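Local coordinates for aspartate aminotransferase (Thermotoga maritima, PDB 1O4S), which catalyses the pyridoxal-phosphate-dependent transfer of the amino group of L-aspartate to 2-oxoglutarate, giving oxaloacetate and L-glutamate, at residues F302-M316 against F368-I382. Sequence-based numbering, arbitrary orientation.
Sequences FKERKNFVVERLKKM and FATSIERLTEALDRI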
loop_
_atom_site.group_PDB
_atom_site.type_symbol
_atom_site.label_atom_id
_atom_site.label_comp_id
_atom_site.label_asym_id
_atom_site.label_seq_id
_atom_site.Cartn_x
_atom_site.Cartn_y
_atom_site.Cartn_z
ATOM N N PHE B 302 -3.674 29.306 6.539
ATOM C CA PHE B 302 -4.823 28.850 5.770
ATOM C C PHE B 302 -6.122 29.587 6.139
ATOM O O PHE B 302 -6.931 29.888 5.264
ATOM C CB PHE B 302 -5.022 27.333 5.896
ATOM C CG PHE B 302 -4.243 26.534 4.887
ATOM C CD1 PHE B 302 -4.691 26.410 3.590
ATOM C CD2 PHE B 302 -3.052 25.930 5.225
ATOM C CE1 PHE B 302 -3.966 25.678 2.653
ATOM C CE2 PHE B 302 -2.342 25.181 4.298
ATOM C CZ PHE B 302 -2.805 25.065 3.008
ATOM N N LYS B 303 -6.299 29.894 7.417
ATOM C CA LYS B 303 -7.479 30.658 7.874
ATOM C C LYS B 303 -7.542 32.017 7.187
ATOM O O LYS B 303 -8.585 32.424 6.724
ATOM C CB LYS B 303 -7.453 30.849 9.396
ATOM C CG LYS B 303 -8.687 31.533 10.013
ATOM C CD LYS B 303 -8.655 31.398 11.542
ATOM C CE LYS B 303 -9.904 31.973 12.179
ATOM N NZ LYS B 303 -9.810 32.187 13.666
ATOM N N GLU B 304 -6.411 32.702 7.109
ATOM C CA GLU B 304 -6.397 34.015 6.521
ATOM C C GLU B 304 -6.498 33.999 4.992
ATOM O O GLU B 304 -7.042 34.946 4.405
ATOM C CB GLU B 304 -5.230 34.842 7.069
ATOM C CG GLU B 304 -3.949 34.870 6.290
ATOM C CD GLU B 304 -3.003 35.919 6.856
ATOM O OE1 GLU B 304 -3.213 36.300 8.057
ATOM O OE2 GLU B 304 -2.061 36.356 6.116
ATOM N N ARG B 305 -6.033 32.929 4.355
ATOM C CA ARG B 305 -6.280 32.716 2.928
ATOM C C ARG B 305 -7.771 32.445 2.665
ATOM O O ARG B 305 -8.337 32.919 1.682
ATOM C CB ARG B 305 -5.471 31.513 2.402
ATOM C CG ARG B 305 -3.944 31.711 2.362
ATOM C CD ARG B 305 -3.229 30.450 2.257
ATOM N NE ARG B 305 -1.786 30.589 2.061
ATOM C CZ ARG B 305 -0.994 29.559 1.834
ATOM N NH1 ARG B 305 -1.512 28.335 1.790
ATOM N NH2 ARG B 305 0.309 29.735 1.638
ATOM N N LYS B 306 -8.379 31.662 3.551
ATOM C CA LYS B 306 -9.789 31.331 3.493
ATOM C C LYS B 306 -10.572 32.625 3.593
ATOM O O LYS B 306 -11.394 32.903 2.742
ATOM C CB LYS B 306 -10.153 30.354 4.625
ATOM C CG LYS B 306 -11.634 29.869 4.652
ATOM C CD LYS B 306 -12.609 30.828 5.371
ATOM C CE LYS B 306 -12.358 30.916 6.882
ATOM N NZ LYS B 306 -13.395 31.766 7.615
ATOM N N ASN B 307 -10.305 33.433 4.611
ATOM C CA ASN B 307 -10.993 34.725 4.758
ATOM C C ASN B 307 -10.842 35.611 3.533
ATOM O O ASN B 307 -11.779 36.292 3.148
ATOM C CB ASN B 307 -10.479 35.503 5.967
ATOM C CG ASN B 307 -10.929 34.913 7.273
ATOM O OD1 ASN B 307 -11.934 34.204 7.329
ATOM N ND2 ASN B 307 -10.182 35.190 8.340
ATOM N N PHE B 308 -9.661 35.610 2.926
ATOM C CA PHE B 308 -9.401 36.455 1.765
ATOM C C PHE B 308 -10.144 36.006 0.518
ATOM O O PHE B 308 -10.634 36.828 -0.247
ATOM C CB PHE B 308 -7.899 36.498 1.444
ATOM C CG PHE B 308 -7.593 37.184 0.136
ATOM C CD1 PHE B 308 -7.684 38.571 0.030
ATOM C CD2 PHE B 308 -7.270 36.443 -0.999
ATOM C CE1 PHE B 308 -7.441 39.204 -1.183
ATOM C CE2 PHE B 308 -7.012 37.072 -2.207
ATOM C CZ PHE B 308 -7.105 38.452 -2.302
ATOM N N VAL B 309 -10.188 34.707 0.280
ATOM C CA VAL B 309 -10.850 34.192 -0.911
ATOM C C VAL B 309 -12.370 34.329 -0.764
ATOM O O VAL B 309 -13.067 34.644 -1.726
ATOM C CB VAL B 309 -10.442 32.721 -1.256
ATOM C CG1 VAL B 309 -10.743 31.736 -0.106
ATOM C CG2 VAL B 309 -11.173 32.243 -2.530
ATOM N N VAL B 310 -12.856 34.111 0.455
ATOM C CA VAL B 310 -14.269 34.216 0.771
ATOM C C VAL B 310 -14.716 35.648 0.507
ATOM O O VAL B 310 -15.619 35.859 -0.291
ATOM C CB VAL B 310 -14.586 33.734 2.223
ATOM C CG1 VAL B 310 -15.948 34.222 2.704
ATOM C CG2 VAL B 310 -14.525 32.204 2.286
ATOM N N GLU B 311 -14.064 36.625 1.132
ATOM C CA GLU B 311 -14.427 38.031 0.910
ATOM C C GLU B 311 -14.409 38.362 -0.578
ATOM O O GLU B 311 -15.330 38.963 -1.100
ATOM C CB GLU B 311 -13.519 39.014 1.666
ATOM C CG GLU B 311 -13.787 40.474 1.242
ATOM C CD GLU B 311 -13.322 41.551 2.230
ATOM O OE1 GLU B 311 -13.637 42.754 1.978
ATOM O OE2 GLU B 311 -12.641 41.212 3.240
ATOM N N ARG B 312 -13.354 37.966 -1.259
ATOM C CA ARG B 312 -13.184 38.305 -2.657
ATOM C C ARG B 312 -14.305 37.765 -3.557
ATOM O O ARG B 312 -14.843 38.495 -4.400
ATOM C CB ARG B 312 -11.838 37.787 -3.130
ATOM C CG ARG B 312 -11.387 38.369 -4.405
ATOM C CD ARG B 312 -11.077 39.846 -4.341
ATOM N NE ARG B 312 -9.812 40.018 -5.029
ATOM C CZ ARG B 312 -9.647 40.066 -6.351
ATOM N NH1 ARG B 312 -10.677 40.041 -7.192
ATOM N NH2 ARG B 312 -8.418 40.178 -6.828
ATOM N N LEU B 313 -14.684 36.512 -3.341
ATOM C CA LEU B 313 -15.657 35.844 -4.195
ATOM C C LEU B 313 -17.067 36.367 -3.967
ATOM O O LEU B 313 -17.813 36.503 -4.928
ATOM C CB LEU B 313 -15.620 34.325 -3.999
ATOM C CG LEU B 313 -14.454 33.642 -4.705
ATOM C CD1 LEU B 313 -14.351 32.178 -4.292
ATOM C CD2 LEU B 313 -14.557 33.774 -6.224
ATOM N N LYS B 314 -17.419 36.603 -2.704
ATOM C CA LYS B 314 -18.651 37.305 -2.309
ATOM C C LYS B 314 -18.837 38.605 -3.117
ATOM O O LYS B 314 -19.878 38.823 -3.754
ATOM C CB LYS B 314 -18.618 37.674 -0.810
ATOM C CG LYS B 314 -19.024 36.565 0.172
ATOM C CD LYS B 314 -19.513 37.139 1.544
ATOM C CE LYS B 314 -20.960 37.723 1.481
ATOM N NZ LYS B 314 -21.527 38.198 2.799
ATOM N N LYS B 315 -17.803 39.440 -3.065
ATOM C CA LYS B 315 -17.698 40.709 -3.788
ATOM C C LYS B 315 -17.943 40.582 -5.306
ATOM O O LYS B 315 -18.594 41.436 -5.896
ATOM C CB LYS B 315 -16.307 41.303 -3.483
ATOM C CG LYS B 315 -15.873 42.553 -4.242
ATOM C CD LYS B 315 -14.602 43.146 -3.553
ATOM C CE LYS B 315 -13.629 43.863 -4.518
ATOM N NZ LYS B 315 -12.203 43.413 -4.274
ATOM N N MET B 316 -17.442 39.511 -5.914
ATOM C CA MET B 316 -17.636 39.231 -7.340
ATOM C C MET B 316 -19.038 38.655 -7.682
ATOM O O MET B 316 -19.341 38.374 -8.850
ATOM C CB MET B 316 -16.583 38.215 -7.810
ATOM C CG MET B 316 -15.135 38.683 -7.755
ATOM S SD MET B 316 -13.890 37.286 -7.870
ATOM C CE MET B 316 -14.671 36.416 -9.221
ATOM N N PHE B 368 -6.966 26.694 -1.891
ATOM C CA PHE B 368 -6.185 27.850 -1.492
ATOM C C PHE B 368 -4.901 27.456 -0.723
ATOM O O PHE B 368 -4.531 28.057 0.306
ATOM C CB PHE B 368 -7.044 28.906 -0.794
ATOM C CG PHE B 368 -7.938 28.389 0.282
ATOM C CD1 PHE B 368 -7.481 28.268 1.590
ATOM C CD2 PHE B 368 -9.271 28.077 -0.001
ATOM C CE1 PHE B 368 -8.324 27.853 2.593
ATOM C CE2 PHE B 368 -10.109 27.649 0.991
ATOM C CZ PHE B 368 -9.631 27.538 2.298
ATOM N N ALA B 369 -4.240 26.428 -1.254
ATOM C CA ALA B 369 -2.901 26.051 -0.799
ATOM C C ALA B 369 -1.897 26.780 -1.686
ATOM O O ALA B 369 -1.025 26.178 -2.301
ATOM C CB ALA B 369 -2.708 24.520 -0.821
ATOM N N THR B 370 -2.066 28.094 -1.778
ATOM C CA THR B 370 -1.081 28.985 -2.373
ATOM C C THR B 370 -1.130 30.358 -1.709
ATOM O O THR B 370 -2.032 30.667 -0.935
ATOM C CB THR B 370 -1.223 29.106 -3.926
ATOM O OG1 THR B 370 -2.170 30.112 -4.276
ATOM C CG2 THR B 370 -1.831 27.874 -4.567
ATOM N N SER B 371 -0.123 31.166 -2.003
ATOM C CA SER B 371 0.019 32.456 -1.360
ATOM C C SER B 371 -1.151 33.402 -1.681
ATOM O O SER B 371 -1.787 33.296 -2.736
ATOM C CB SER B 371 1.328 33.081 -1.790
ATOM O OG SER B 371 1.336 33.237 -3.184
ATOM N N ILE B 372 -1.419 34.324 -0.752
ATOM C CA ILE B 372 -2.409 35.363 -0.974
ATOM C C ILE B 372 -2.092 36.116 -2.246
ATOM O O ILE B 372 -3.008 36.487 -2.984
ATOM C CB ILE B 372 -2.545 36.292 0.262
ATOM C CG1 ILE B 372 -3.370 35.559 1.315
ATOM C CG2 ILE B 372 -3.255 37.613 -0.102
ATOM C CD1 ILE B 372 -3.628 36.341 2.551
ATOM N N GLU B 373 -0.800 36.265 -2.533
ATOM C CA GLU B 373 -0.339 36.956 -3.735
ATOM C C GLU B 373 -0.865 36.288 -5.013
ATOM O O GLU B 373 -1.400 36.937 -5.904
ATOM C CB GLU B 373 1.199 36.997 -3.775
ATOM C CG GLU B 373 1.747 37.784 -4.973
ATOM C CD GLU B 373 3.272 37.727 -5.122
ATOM O OE1 GLU B 373 3.901 36.891 -4.452
ATOM O OE2 GLU B 373 3.838 38.528 -5.920
ATOM N N ARG B 374 -0.673 34.988 -5.088
ATOM C CA ARG B 374 -1.081 34.217 -6.250
ATOM C C ARG B 374 -2.595 34.081 -6.319
ATOM O O ARG B 374 -3.159 34.127 -7.402
ATOM C CB ARG B 374 -0.435 32.832 -6.224
ATOM C CG ARG B 374 1.060 32.868 -6.380
ATOM C CD ARG B 374 1.519 33.198 -7.780
ATOM N NE ARG B 374 1.636 31.988 -8.609
ATOM C CZ ARG B 374 1.769 31.990 -9.943
ATOM N NH1 ARG B 374 1.773 33.137 -10.621
ATOM N NH2 ARG B 374 1.870 30.828 -10.594
ATOM N N LEU B 375 -3.224 33.892 -5.157
ATOM C CA LEU B 375 -4.671 33.874 -5.048
ATOM C C LEU B 375 -5.280 35.184 -5.549
ATOM O O LEU B 375 -6.325 35.178 -6.180
ATOM C CB LEU B 375 -5.106 33.618 -3.611
ATOM C CG LEU B 375 -4.928 32.194 -3.067
ATOM C CD1 LEU B 375 -5.193 32.222 -1.589
ATOM C CD2 LEU B 375 -5.872 31.239 -3.744
ATOM N N THR B 376 -4.619 36.300 -5.254
ATOM C CA THR B 376 -5.103 37.604 -5.653
ATOM C C THR B 376 -5.089 37.722 -7.156
ATOM O O THR B 376 -6.040 38.237 -7.743
ATOM C CB THR B 376 -4.243 38.733 -5.061
ATOM O OG1 THR B 376 -4.341 38.724 -3.638
ATOM C CG2 THR B 376 -4.824 40.098 -5.443
ATOM N N GLU B 377 -3.994 37.294 -7.765
ATOM C CA GLU B 377 -3.866 37.339 -9.209
ATOM C C GLU B 377 -4.878 36.390 -9.848
ATOM O O GLU B 377 -5.478 36.748 -10.844
ATOM C CB GLU B 377 -2.450 36.958 -9.671
ATOM C CG GLU B 377 -1.885 37.887 -10.741
ATOM C CD GLU B 377 -2.037 37.398 -12.168
ATOM O OE1 GLU B 377 -1.417 36.338 -12.430
ATOM O OE2 GLU B 377 -2.712 38.089 -13.019
ATOM N N ALA B 378 -5.063 35.194 -9.281
ATOM C CA ALA B 378 -6.001 34.226 -9.857
ATOM C C ALA B 378 -7.420 34.751 -9.767
ATOM O O ALA B 378 -8.168 34.655 -10.728
ATOM C CB ALA B 378 -5.899 32.860 -9.180
ATOM N N LEU B 379 -7.769 35.334 -8.620
ATOM C CA LEU B 379 -9.120 35.836 -8.372
ATOM C C LEU B 379 -9.443 37.037 -9.241
ATOM O O LEU B 379 -10.616 37.229 -9.621
ATOM C CB LEU B 379 -9.332 36.155 -6.901
ATOM C CG LEU B 379 -9.533 34.872 -6.089
ATOM C CD1 LEU B 379 -9.265 35.078 -4.589
ATOM C CD2 LEU B 379 -10.933 34.325 -6.318
ATOM N N ASP B 380 -8.399 37.807 -9.559
ATOM C CA ASP B 380 -8.426 38.859 -10.583
ATOM C C ASP B 380 -8.819 38.285 -11.928
ATOM O O ASP B 380 -9.710 38.806 -12.598
ATOM C CB ASP B 380 -7.028 39.482 -10.759
ATOM C CG ASP B 380 -6.781 40.668 -9.865
ATOM O OD1 ASP B 380 -5.620 41.159 -9.819
ATOM O OD2 ASP B 380 -7.682 41.207 -9.192
ATOM N N ARG B 381 -8.106 37.237 -12.345
ATOM C CA ARG B 381 -8.313 36.645 -13.673
ATOM C C ARG B 381 -9.684 36.007 -13.767
ATOM O O ARG B 381 -10.355 36.119 -14.788
ATOM C CB ARG B 381 -7.264 35.583 -13.969
ATOM C CG ARG B 381 -5.836 36.080 -14.090
ATOM C CD ARG B 381 -4.887 34.919 -14.028
ATOM N NE ARG B 381 -3.481 35.282 -14.168
ATOM C CZ ARG B 381 -2.523 34.420 -14.481
ATOM N NH1 ARG B 381 -2.812 33.145 -14.746
ATOM N NH2 ARG B 381 -1.270 34.837 -14.557
ATOM N N ILE B 382 -10.085 35.345 -12.683
ATOM C CA ILE B 382 -11.401 34.741 -12.584
ATOM C C ILE B 382 -12.497 35.789 -12.715
ATOM O O ILE B 382 -13.490 35.520 -13.353
ATOM C CB ILE B 382 -11.534 33.908 -11.280
ATOM C CG1 ILE B 382 -10.670 32.644 -11.380
ATOM C CG2 ILE B 382 -13.014 33.505 -11.005
ATOM C CD1 ILE B 382 -10.612 31.846 -10.111
#
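Two nearly parallel helices of the small domain, 296-315 and 372-386, pack through knobs-into-holes: Phe308 enters a hole formed by Ile372, Leu375, Thr376 and Leu379, and Leu379 one formed by Phe308, Val309, Arg312 and Leu313. The axes of 302-315 and 372-382 approach to 10.6 Å and cross at -16°. CG of Phe308 stands anti to the backbone N (chi1 171°), which carries the ring across to helix 372-386. There Ile372 CG2 sits over the ring centre in a CH-pi contact, 4.2 Å from the centroid, while Leu379 runs antiparallel alongside the ring, its CD1 3.8 Å from Phe308 CE2. Arg312 bends at chi2 and chi3 to lay its guanidinium face over Leu379 CB. Its NH2 forms a salt bridge with Asp380 OD2 (2.7 Å), meeting the carboxylate from above its plane, and its NH1 pairs with Glu383. Near the start of helix 372-386, Phe368 places one ring face against Lys306 CA, with CD2 3.9 Å from Val309 CG1. Arg305, extended from CG to NE, crosses Ile372 at a slant; its NH1 makes a weak hydrogen bond to Phe368 O (3.4 Å), Thr370 O lies over one guanidinium face, and NH2 is salt-bridged to Asp52. Were Arg305 an alanine, Asp52 would probably lose this charged mate, and a gap would likely open beside Ile372 and Thr370. At the far end, Met316 CE touches Ile382 CG2 at 3.8 Å. With Val309 and Leu313 resting on strand 328-332 and Ala378 on strand 44-45, the pair forms part of the helical layer against the small-domain sheet, as in related aminotransferases.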